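PDB 4Z9D: pertussis toxin-like subunit ArtA from Escherichia coli, which probably transfers ADP-ribose from NAD to trimeric G proteins, as the enzymatic subunit of a pertussis-like AB5 toxin. Local coordinates for residues A49-E59 / E115-I125; G127-L136 / D147-V157. The protein carries 2 engineered substitutions. One frame throughout, in Å; residues are numbered along the deposited sequence.

In the fold
The centre of interaction 1 lies about 3 Å from the centre of the chain, that of interaction 2 about 15 Å, with about 17 Å between the centres of the two contacts. Both are antiparallel strand pairs, but in different sheets: 50-54 and 118-122 adjoin in the three-stranded sheet beside NAD, whereas 130-139 and 144-152 form a hairpin at one edge of the four-stranded sheet. Both segments of interaction 1 precede those of interaction 2 in the sequence. Interaction 1 joins a largely buried apolar pairing to a threonine-, asparagine- and carboxylate-rich end near the nicotinamide; interaction 2, more exposed, relies on backbone bonds, a bulge, an asparagine amide and bridging waters.

Interaction 1. Residues A49-E59 / E115-I125; sequences AFIATTTSLIE and EDNDIVAVEHI. Engineered in segment 115-125: D116 (natural residue Gln), D118 (natural residue Glu). With NAD (nicotinamide-adenine-dinucleotide), chain F.
A49 and E123 open an antiparallel strand pair of the ADP-ribosyltransferase fold: E123 N donates to A49 O, nearly in line with the carbonyl. The N-to-C directions of 50-54 and 118-122 make an angle of 148°, and pairs run in register from F50–V122 to T54–D118. At F50 the ring carbon CD1 lies 3.9 Å from both V120 CG2 and V122 CG1, the latter at the ring edge, while A49 CB covers one face. I51 exchanges two backbone bonds with A121; its CG2 meets I125 CD1 at 3.9 Å and its CD1 rests on the backbone of E123 and H124. A52 turns CB onto the bound NAD, 3.6 Å from NAD C2N in the nicotinamide ring. T53 grips I119 O twice, through N and through OG1 (2.8 Å from T53 OG1 to I119 O); chi1 of 71° sets the hydroxyl between N and the carbonyl carbon, where it reaches that oxygen from above the carbonyl plane. Engineered D118, a glutamate in the natural sequence, places OD1 3.7 Å from NAD C6N, and a water lies within hydrogen-bonding reach of both D118 OD1 and T53 O. T54 OG1 accepts from S56 N, an ST turn, and donates to E59 OE1. T55 N bonds N117 O, and T55 CG2 packs on I119 CD1 at 3.5 Å. S56 then N-caps the helix through E59 N. E59, held by T54 and the cap, receives N117 ND2: the donor lies 3.0 Å from E59 OE2, with a 173° N-H...O angle, above the carboxylate plane yet within the amide plane of N117.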
loop_
_atom_site.group_PDB
_atom_site.type_symbol
_atom_site.label_atom_id
_atom_site.label_comp_id
_atom_site.label_asym_id
_atom_site.label_seq_id
_atom_site.Cartn_x
_atom_site.Cartn_y
_atom_site.Cartn_z
ATOM N N ALA A 49 8.424 -7.752 -3.540
ATOM C CA ALA A 49 8.570 -8.131 -2.142
ATOM C C ALA A 49 7.651 -7.314 -1.256
ATOM O O ALA A 49 7.468 -7.622 -0.082
ATOM C CB ALA A 49 9.997 -7.948 -1.688
ATOM N N PHE A 50 7.105 -6.253 -1.816
ATOM C CA PHE A 50 6.478 -5.223 -1.007
ATOM C C PHE A 50 4.959 -5.176 -1.176
ATOM O O PHE A 50 4.425 -5.485 -2.248
ATOM C CB PHE A 50 7.080 -3.856 -1.359
ATOM C CG PHE A 50 8.585 -3.821 -1.332
ATOM C CD1 PHE A 50 9.269 -3.851 -0.124
ATOM C CD2 PHE A 50 9.319 -3.756 -2.512
ATOM C CE1 PHE A 50 10.660 -3.811 -0.087
ATOM C CE2 PHE A 50 10.713 -3.711 -2.491
ATOM C CZ PHE A 50 11.389 -3.744 -1.266
ATOM N N ILE A 51 4.277 -4.746 -0.119
ATOM C CA ILE A 51 2.829 -4.513 -0.150
ATOM C C ILE A 51 2.603 -3.016 0.019
ATOM O O ILE A 51 2.966 -2.447 1.040
ATOM C CB ILE A 51 2.102 -5.286 0.962
ATOM C CG1 ILE A 51 2.410 -6.789 0.864
ATOM C CG2 ILE A 51 0.597 -5.025 0.921
ATOM C CD1 ILE A 51 2.144 -7.563 2.159
ATOM N N ALA A 52 2.028 -2.373 -0.993
ATOM C CA ALA A 52 1.907 -0.918 -1.002
ATOM C C ALA A 52 0.803 -0.427 -0.080
ATOM O O ALA A 52 -0.288 -0.997 -0.041
ATOM C CB ALA A 52 1.642 -0.423 -2.414
ATOM N N THR A 53 1.084 0.648 0.649
ATOM C CA THR A 53 0.077 1.334 1.470
ATOM C C THR A 53 0.307 2.839 1.372
ATOM O O THR A 53 1.312 3.275 0.809
ATOM C CB THR A 53 0.136 0.920 2.965
ATOM O OG1 THR A 53 1.317 1.472 3.568
ATOM C CG2 THR A 53 0.151 -0.595 3.142
ATOM N N THR A 54 -0.621 3.637 1.901
ATOM C CA THR A 54 -0.421 5.082 1.928
ATOM C C THR A 54 -0.986 5.639 3.222
ATOM O O THR A 54 -1.956 5.102 3.763
ATOM C CB THR A 54 -1.114 5.795 0.728
ATOM O OG1 THR A 54 -0.975 7.222 0.853
ATOM C CG2 THR A 54 -2.604 5.456 0.699
ATOM N N THR A 55 -0.386 6.713 3.721
ATOM C CA THR A 55 -0.906 7.361 4.925
ATOM C C THR A 55 -2.106 8.246 4.612
ATOM O O THR A 55 -2.822 8.678 5.520
ATOM C CB THR A 55 0.148 8.232 5.613
ATOM O OG1 THR A 55 0.634 9.216 4.693
ATOM C CG2 THR A 55 1.305 7.376 6.129
ATOM N N SER A 56 -2.305 8.529 3.328
ATOM C CA SER A 56 -3.266 9.540 2.887
ATOM C C SER A 56 -4.620 8.996 2.414
ATOM O O SER A 56 -4.711 8.310 1.395
ATOM C CB SER A 56 -2.629 10.375 1.772
ATOM O OG SER A 56 -3.573 11.213 1.127
ATOM N N LEU A 57 -5.670 9.323 3.163
ATOM C CA LEU A 57 -7.034 8.970 2.808
ATOM C C LEU A 57 -7.401 9.568 1.454
ATOM O O LEU A 57 -8.020 8.915 0.606
ATOM C CB LEU A 57 -8.001 9.487 3.877
ATOM C CG LEU A 57 -9.491 9.331 3.579
ATOM C CD1 LEU A 57 -9.873 7.855 3.558
ATOM C CD2 LEU A 57 -10.350 10.101 4.576
ATOM N N ILE A 58 -6.957 10.798 1.243
ATOM C CA ILE A 58 -7.233 11.501 -0.000
ATOM C C ILE A 58 -6.647 10.732 -1.168
ATOM O O ILE A 58 -7.305 10.562 -2.201
ATOM C CB ILE A 58 -6.671 12.934 0.033
ATOM C CG1 ILE A 58 -7.563 13.800 0.920
ATOM C CG2 ILE A 58 -6.580 13.508 -1.381
ATOM C CD1 ILE A 58 -6.915 15.076 1.402
ATOM N N GLU A 59 -5.413 10.255 -1.000
ATOM C CA GLU A 59 -4.761 9.442 -2.022
ATOM C C GLU A 59 -5.502 8.149 -2.332
ATOM O O GLU A 59 -5.485 7.702 -3.476
ATOM C CB GLU A 59 -3.314 9.107 -1.632
ATOM C CG GLU A 59 -2.340 10.276 -1.816
ATOM C CD GLU A 59 -0.884 9.898 -1.556
ATOM O OE1 GLU A 59 -0.625 8.721 -1.217
ATOM O OE2 GLU A 59 -0.002 10.783 -1.701
ATOM N N GLU A 115 4.896 13.977 -1.997
ATOM C CA GLU A 115 4.093 14.224 -0.804
ATOM C C GLU A 115 4.447 13.265 0.330
ATOM O O GLU A 115 3.931 13.394 1.436
ATOM C CB GLU A 115 2.610 14.130 -1.159
ATOM C CG GLU A 115 2.020 15.455 -1.609
ATOM C CD GLU A 115 0.658 15.282 -2.244
ATOM O OE1 GLU A 115 0.604 14.690 -3.347
ATOM O OE2 GLU A 115 -0.349 15.730 -1.651
ATOM N N ASP A 116 5.341 12.322 0.043
ATOM C CA ASP A 116 5.892 11.416 1.056
ATOM C C ASP A 116 4.881 10.603 1.864
ATOM O O ASP A 116 5.101 10.344 3.049
ATOM C CB ASP A 116 6.749 12.216 2.041
ATOM C CG ASP A 116 7.946 12.857 1.385
ATOM O OD1 ASP A 116 8.405 12.345 0.334
ATOM O OD2 ASP A 116 8.416 13.887 1.914
ATOM N N ASN A 117 3.810 10.150 1.229
ATOM C CA ASN A 117 2.824 9.325 1.929
ATOM C C ASN A 117 2.982 7.832 1.689
ATOM O O ASN A 117 2.253 7.028 2.268
ATOM C CB ASN A 117 1.425 9.760 1.528
ATOM C CG ASN A 117 1.151 11.196 1.898
ATOM O OD1 ASN A 117 1.500 11.636 2.994
ATOM N ND2 ASN A 117 0.572 11.949 0.972
ATOM N N ASP A 118 3.932 7.453 0.843
ATOM C CA ASP A 118 4.115 6.035 0.541
ATOM C C ASP A 118 4.828 5.283 1.646
ATOM O O ASP A 118 5.864 5.723 2.148
ATOM C CB ASP A 118 4.886 5.843 -0.763
ATOM C CG ASP A 118 4.127 6.355 -1.966
ATOM O OD1 ASP A 118 3.198 5.639 -2.401
ATOM O OD2 ASP A 118 4.460 7.449 -2.481
ATOM N N ILE A 119 4.256 4.135 1.999
ATOM C CA ILE A 119 4.835 3.237 2.989
ATOM C C ILE A 119 4.693 1.821 2.440
ATOM O O ILE A 119 3.633 1.459 1.928
ATOM C CB ILE A 119 4.157 3.375 4.360
ATOM C CG1 ILE A 119 4.546 4.717 4.997
ATOM C CG2 ILE A 119 4.566 2.238 5.276
ATOM C CD1 ILE A 119 3.892 4.969 6.304
ATOM N N VAL A 120 5.755 1.026 2.485
ATOM C CA VAL A 120 5.622 -0.357 2.043
ATOM C C VAL A 120 5.775 -1.308 3.216
ATOM O O VAL A 120 6.570 -1.058 4.115
ATOM C CB VAL A 120 6.656 -0.736 0.956
ATOM C CG1 VAL A 120 6.438 0.112 -0.302
ATOM C CG2 VAL A 120 8.068 -0.544 1.462
ATOM N N ALA A 121 5.019 -2.404 3.189
ATOM C CA ALA A 121 5.212 -3.486 4.148
ATOM C C ALA A 121 5.973 -4.573 3.446
ATOM O O ALA A 121 5.763 -4.829 2.259
ATOM C CB ALA A 121 3.896 -4.006 4.661
ATOM N N VAL A 122 6.851 -5.239 4.173
ATOM C CA VAL A 122 7.613 -6.306 3.549
ATOM C C VAL A 122 6.972 -7.676 3.809
ATOM O O VAL A 122 6.682 -8.046 4.949
ATOM C CB VAL A 122 9.091 -6.283 4.016
ATOM C CG1 VAL A 122 9.765 -4.996 3.551
ATOM C CG2 VAL A 122 9.206 -6.434 5.538
ATOM N N GLU A 123 6.766 -8.416 2.720
ATOM C CA GLU A 123 6.288 -9.811 2.721
ATOM C C GLU A 123 4.824 -10.017 3.148
ATOM O O GLU A 123 4.043 -10.612 2.403
ATOM C CB GLU A 123 7.189 -10.710 3.593
ATOM C CG GLU A 123 6.967 -12.200 3.280
ATOM C CD GLU A 123 7.626 -13.176 4.265
ATOM O OE1 GLU A 123 8.752 -12.913 4.748
ATOM O OE2 GLU A 123 6.990 -14.209 4.565
ATOM N N HIS A 124 4.442 -9.553 4.331
ATOM C CA HIS A 124 3.157 -9.980 4.895
ATOM C C HIS A 124 2.637 -9.019 5.945
ATOM O O HIS A 124 3.345 -8.692 6.885
ATOM C CB HIS A 124 3.298 -11.388 5.515
ATOM C CG HIS A 124 2.062 -11.890 6.196
ATOM N ND1 HIS A 124 0.838 -11.978 5.559
ATOM C CD2 HIS A 124 1.849 -12.326 7.461
ATOM C CE1 HIS A 124 -0.065 -12.442 6.402
ATOM N NE2 HIS A 124 0.516 -12.657 7.563
ATOM N N ILE A 125 1.394 -8.589 5.780
ATOM C CA ILE A 125 0.650 -7.894 6.826
ATOM C C ILE A 125 -0.376 -8.844 7.426
ATOM O O ILE A 125 -1.296 -9.252 6.741
ATOM C CB ILE A 125 -0.092 -6.662 6.263
ATOM C CG1 ILE A 125 0.895 -5.695 5.604
ATOM C CG2 ILE A 125 -0.931 -5.964 7.358
ATOM C CD1 ILE A 125 0.191 -4.624 4.740
HETATM P PA NAD F . -0.841 -5.096 -6.259
HETATM O O1A NAD F . -0.320 -5.269 -4.878
HETATM O O2A NAD F . -0.327 -5.963 -7.350
HETATM O O5B NAD F . -2.465 -5.209 -6.168
HETATM C C5B NAD F . -3.343 -5.187 -7.305
HETATM C C4B NAD F . -4.312 -6.380 -7.167
HETATM O O4B NAD F . -3.590 -7.640 -7.312
HETATM C C3B NAD F . -4.846 -6.432 -5.767
HETATM O O3B NAD F . -5.922 -5.451 -5.656
HETATM C C2B NAD F . -5.386 -7.833 -5.767
HETATM O O2B NAD F . -6.446 -7.892 -6.707
HETATM C C1B NAD F . -4.197 -8.586 -6.383
HETATM N N9A NAD F . -3.050 -8.983 -5.491
HETATM C C8A NAD F . -2.079 -8.298 -4.890
HETATM N N7A NAD F . -1.296 -9.170 -4.249
HETATM C C5A NAD F . -1.767 -10.401 -4.468
HETATM C C6A NAD F . -1.356 -11.617 -4.064
HETATM N N6A NAD F . -0.272 -11.657 -3.294
HETATM N N1A NAD F . -2.002 -12.743 -4.409
HETATM C C2A NAD F . -3.129 -12.637 -5.220
HETATM N N3A NAD F . -3.542 -11.361 -5.628
HETATM C C4A NAD F . -2.850 -10.276 -5.244
HETATM O O3 NAD F . -0.622 -3.600 -6.714
HETATM P PN NAD F . -0.978 -2.317 -5.781
HETATM O O1N NAD F . -0.688 -2.609 -4.350
HETATM O O2N NAD F . -2.296 -1.783 -6.188
HETATM O O5D NAD F . 0.175 -1.344 -6.286
HETATM C C5D NAD F . 0.343 -1.014 -7.671
HETATM C C4D NAD F . 1.015 0.358 -7.793
HETATM O O4D NAD F . 0.200 1.248 -6.955
HETATM C C3D NAD F . 2.434 0.353 -7.196
HETATM O O3D NAD F . 3.247 1.359 -7.812
HETATM C C2D NAD F . 2.111 0.786 -5.779
HETATM O O2D NAD F . 3.284 1.298 -5.107
HETATM C C1D NAD F . 1.067 1.875 -5.993
HETATM N N1N NAD F . 0.353 2.152 -4.696
HETATM C C2N NAD F . -0.783 1.390 -4.326
HETATM C C3N NAD F . -1.448 1.587 -3.115
HETATM C C7N NAD F . -2.585 0.834 -2.766
HETATM O O7N NAD F . -3.329 1.268 -1.729
HETATM N N7N NAD F . -2.898 -0.234 -3.505
HETATM C C4N NAD F . -0.964 2.565 -2.249
HETATM C C5N NAD F . 0.150 3.328 -2.598
HETATM C C6N NAD F . 0.821 3.129 -3.800
HETATM O O HOH W 1 3.287 2.896 -1.164
HETATM O O HOH W 2 3.136 10.278 5.824
HETATM O O HOH W 3 3.184 10.164 -1.571
#

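Interaction 2. Residues G127-L136 / D147-V157; sequences GENIVEAVEL and DGPGTTNARYV
N153 reaches across to I130 and V131 where this beta hairpin, whose strand 144-152 is the outer strand of the four-stranded sheet, gives way to loop. Its CB lies 3.2 Å from I130 O. A chi1 of 179° carries the amide across to segment 127-136: CG is 3.4 Å from I130 O, and ND2 donates to I130 O at 2.8 Å, in the carbonyl plane. N153 OD1 accepts from R155 N, which comes from above the carbonyl plane, an Asx turn, so the amide is held at both ends; F19 of helix 15-21 packs on this side chain. N153 N bonds V131 O, and beyond it Y156 presents a ring face to V131 CG2, a CH-pi contact 3.8 Å from the ring centroid and 23° off its normal. V157 N closes that end on E128 O with a nearly straight bond. Toward the hairpin's turn, A133 and T151 exchange two bonds, both 2.8 Å between N and O. E135 N then meets P149 O and E135 O receives G148 N, as a beta bulge shifts the register by one between V134 and L136. E132, salt-bridged to R81, shares a water with T152 OG1. Backbone amides and one side-chain amide thus supply the directional bonds, implying mainly polar cohesion, with apolar contact contributing locally.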
loop_
_atom_site.group_PDB
_atom_site.type_symbol
_atom_site.label_atom_id
_atom_site.label_comp_id
_atom_site.label_asym_id
_atom_site.label_seq_id
_atom_site.Cartn_x
_atom_site.Cartn_y
_atom_site.Cartn_z
ATOM N N GLY A 127 -3.646 -10.383 9.327
ATOM C CA GLY A 127 -5.035 -9.989 9.477
ATOM C C GLY A 127 -5.294 -9.219 10.754
ATOM O O GLY A 127 -6.107 -8.289 10.774
ATOM N N GLU A 128 -4.580 -9.588 11.816
ATOM C CA GLU A 128 -4.728 -8.948 13.115
ATOM C C GLU A 128 -4.316 -7.468 13.123
ATOM O O GLU A 128 -4.673 -6.734 14.042
ATOM C CB GLU A 128 -3.941 -9.731 14.172
ATOM C CG GLU A 128 -4.712 -10.958 14.652
ATOM C CD GLU A 128 -3.902 -11.879 15.549
ATOM O OE1 GLU A 128 -4.532 -12.635 16.328
ATOM O OE2 GLU A 128 -2.648 -11.861 15.473
ATOM N N ASN A 129 -3.566 -7.034 12.112
ATOM C CA ASN A 129 -3.195 -5.626 11.986
ATOM C C ASN A 129 -4.277 -4.781 11.322
ATOM O O ASN A 129 -4.203 -3.553 11.320
ATOM C CB ASN A 129 -1.918 -5.471 11.162
ATOM C CG ASN A 129 -0.688 -5.799 11.946
ATOM O OD1 ASN A 129 -0.499 -6.940 12.357
ATOM N ND2 ASN A 129 0.171 -4.803 12.158
ATOM N N ILE A 130 -5.261 -5.436 10.726
ATOM C CA ILE A 130 -6.239 -4.716 9.927
ATOM C C ILE A 130 -7.438 -4.328 10.774
ATOM O O ILE A 130 -8.124 -5.177 11.341
ATOM C CB ILE A 130 -6.665 -5.540 8.708
ATOM C CG1 ILE A 130 -5.418 -5.880 7.876
ATOM C CG2 ILE A 130 -7.666 -4.766 7.848
ATOM C CD1 ILE A 130 -5.610 -7.035 6.921
ATOM N N VAL A 131 -7.680 -3.026 10.849
ATOM C CA VAL A 131 -8.704 -2.463 11.710
ATOM C C VAL A 131 -10.096 -2.669 11.143
ATOM O O VAL A 131 -11.021 -3.066 11.863
ATOM C CB VAL A 131 -8.452 -0.950 11.931
ATOM C CG1 VAL A 131 -9.531 -0.327 12.804
ATOM C CG2 VAL A 131 -7.088 -0.747 12.569
ATOM N N GLU A 132 -10.245 -2.375 9.854
ATOM C CA GLU A 132 -11.562 -2.292 9.246
ATOM C C GLU A 132 -11.464 -2.216 7.731
ATOM O O GLU A 132 -10.381 -2.033 7.164
ATOM C CB GLU A 132 -12.327 -1.070 9.802
ATOM C CG GLU A 132 -11.658 0.267 9.490
ATOM C CD GLU A 132 -12.283 1.450 10.228
ATOM O OE1 GLU A 132 -11.933 2.603 9.885
ATOM O OE2 GLU A 132 -13.114 1.232 11.143
ATOM N N ALA A 133 -12.602 -2.364 7.076
ATOM C CA ALA A 133 -12.665 -2.217 5.638
ATOM C C ALA A 133 -13.865 -1.364 5.270
ATOM O O ALA A 133 -14.844 -1.322 6.004
ATOM C CB ALA A 133 -12.754 -3.561 4.970
ATOM N N VAL A 134 -13.762 -0.667 4.144
ATOM C CA VAL A 134 -14.891 0.068 3.578
ATOM C C VAL A 134 -15.012 -0.276 2.097
ATOM O O VAL A 134 -14.061 -0.065 1.340
ATOM C CB VAL A 134 -14.711 1.599 3.735
ATOM C CG1 VAL A 134 -15.835 2.347 3.025
ATOM C CG2 VAL A 134 -14.655 1.982 5.199
ATOM N N GLU A 135 -16.166 -0.789 1.666
ATOM C CA GLU A 135 -16.395 -1.015 0.234
ATOM C C GLU A 135 -16.498 0.332 -0.455
ATOM O O GLU A 135 -17.217 1.198 0.026
ATOM C CB GLU A 135 -17.684 -1.808 -0.033
ATOM C CG GLU A 135 -17.954 -2.954 0.916
ATOM C CD GLU A 135 -19.107 -3.840 0.453
ATOM O OE1 GLU A 135 -19.504 -4.751 1.220
ATOM O OE2 GLU A 135 -19.613 -3.625 -0.675
ATOM N N LEU A 136 -15.816 0.506 -1.581
ATOM C CA LEU A 136 -15.873 1.780 -2.306
ATOM C C LEU A 136 -16.896 1.711 -3.427
ATOM O O LEU A 136 -17.013 0.699 -4.107
ATOM C CB LEU A 136 -14.496 2.156 -2.869
ATOM C CG LEU A 136 -13.358 2.326 -1.855
ATOM C CD1 LEU A 136 -12.044 2.640 -2.531
ATOM C CD2 LEU A 136 -13.708 3.420 -0.864
ATOM N N ASP A 147 -17.621 6.220 -0.109
ATOM C CA ASP A 147 -17.617 5.101 0.840
ATOM C C ASP A 147 -18.946 4.365 0.836
ATOM O O ASP A 147 -19.997 4.984 1.021
ATOM C CB ASP A 147 -17.319 5.584 2.261
ATOM C CG ASP A 147 -15.891 6.044 2.443
ATOM O OD1 ASP A 147 -15.497 6.245 3.613
ATOM O OD2 ASP A 147 -15.160 6.192 1.437
ATOM N N GLY A 148 -18.892 3.052 0.615
ATOM C CA GLY A 148 -20.045 2.186 0.807
ATOM C C GLY A 148 -20.029 1.599 2.209
ATOM O O GLY A 148 -19.515 2.223 3.138
ATOM N N PRO A 149 -20.595 0.396 2.370
ATOM C CA PRO A 149 -20.696 -0.244 3.686
ATOM C C PRO A 149 -19.328 -0.490 4.315
ATOM O O PRO A 149 -18.396 -0.907 3.623
ATOM C CB PRO A 149 -21.380 -1.581 3.383
ATOM C CG PRO A 149 -22.023 -1.399 2.045
ATOM C CD PRO A 149 -21.144 -0.446 1.296
ATOM N N GLY A 150 -19.227 -0.268 5.619
ATOM C CA GLY A 150 -17.985 -0.520 6.319
ATOM C C GLY A 150 -18.111 -1.809 7.099
ATOM O O GLY A 150 -19.214 -2.213 7.474
ATOM N N THR A 151 -16.973 -2.447 7.358
ATOM C CA THR A 151 -16.941 -3.674 8.133
ATOM C C THR A 151 -15.798 -3.595 9.132
ATOM O O THR A 151 -14.694 -3.216 8.762
ATOM C CB THR A 151 -16.728 -4.900 7.231
ATOM O OG1 THR A 151 -17.576 -4.825 6.076
ATOM C CG2 THR A 151 -17.008 -6.167 7.996
ATOM N N THR A 152 -16.053 -3.983 10.380
ATOM C CA THR A 152 -15.013 -3.964 11.405
ATOM C C THR A 152 -14.406 -5.350 11.562
ATOM O O THR A 152 -15.114 -6.345 11.503
ATOM C CB THR A 152 -15.565 -3.477 12.775
ATOM O OG1 THR A 152 -15.985 -2.113 12.655
ATOM C CG2 THR A 152 -14.501 -3.571 13.864
ATOM N N ASN A 153 -13.089 -5.413 11.706
ATOM C CA ASN A 153 -12.409 -6.675 11.916
ATOM C C ASN A 153 -12.431 -6.984 13.407
ATOM O O ASN A 153 -11.740 -6.332 14.190
ATOM C CB ASN A 153 -10.973 -6.603 11.396
ATOM C CG ASN A 153 -10.216 -7.896 11.607
ATOM O OD1 ASN A 153 -10.812 -8.913 11.961
ATOM N ND2 ASN A 153 -8.897 -7.870 11.382
ATOM N N ALA A 154 -13.247 -7.953 13.813
ATOM C CA ALA A 154 -13.338 -8.295 15.232
ATOM C C ALA A 154 -12.045 -8.891 15.776
ATOM O O ALA A 154 -11.821 -8.887 16.990
ATOM C CB ALA A 154 -14.494 -9.254 15.473
ATOM N N ARG A 155 -11.200 -9.383 14.872
ATOM C CA ARG A 155 -9.943 -10.043 15.229
ATOM C C ARG A 155 -8.777 -9.060 15.369
ATOM O O ARG A 155 -7.664 -9.462 15.701
ATOM C CB ARG A 155 -9.579 -11.088 14.175
ATOM C CG ARG A 155 -10.676 -12.082 13.823
ATOM C CD ARG A 155 -11.141 -12.913 14.983
ATOM N NE ARG A 155 -10.097 -13.821 15.450
ATOM C CZ ARG A 155 -10.324 -15.011 15.996
ATOM N NH1 ARG A 155 -9.307 -15.756 16.401
ATOM N NH2 ARG A 155 -11.562 -15.462 16.130
ATOM N N TYR A 156 -9.020 -7.788 15.056
ATOM C CA TYR A 156 -7.984 -6.758 15.188
ATOM C C TYR A 156 -7.334 -6.779 16.579
ATOM O O TYR A 156 -8.020 -6.868 17.603
ATOM C CB TYR A 156 -8.568 -5.361 14.902
ATOM C CG TYR A 156 -7.579 -4.234 15.146
ATOM C CD1 TYR A 156 -7.780 -3.324 16.177
ATOM C CD2 TYR A 156 -6.430 -4.103 14.370
ATOM C CE1 TYR A 156 -6.878 -2.305 16.430
ATOM C CE2 TYR A 156 -5.512 -3.082 14.615
ATOM C CZ TYR A 156 -5.748 -2.187 15.646
ATOM O OH TYR A 156 -4.847 -1.171 15.903
ATOM N N VAL A 157 -6.006 -6.722 16.596
ATOM C CA VAL A 157 -5.241 -6.640 17.839
ATOM C C VAL A 157 -4.751 -5.220 18.062
ATOM O O VAL A 157 -3.897 -4.733 17.326
ATOM C CB VAL A 157 -4.036 -7.618 17.824
ATOM C CG1 VAL A 157 -3.131 -7.386 19.027
ATOM C CG2 VAL A 157 -4.528 -9.048 17.789
HETATM O O HOH W 4 -7.089 -11.603 17.158
HETATM O O HOH W 5 -11.184 -3.227 14.544
HETATM O O HOH W 6 -13.829 -0.090 13.135
#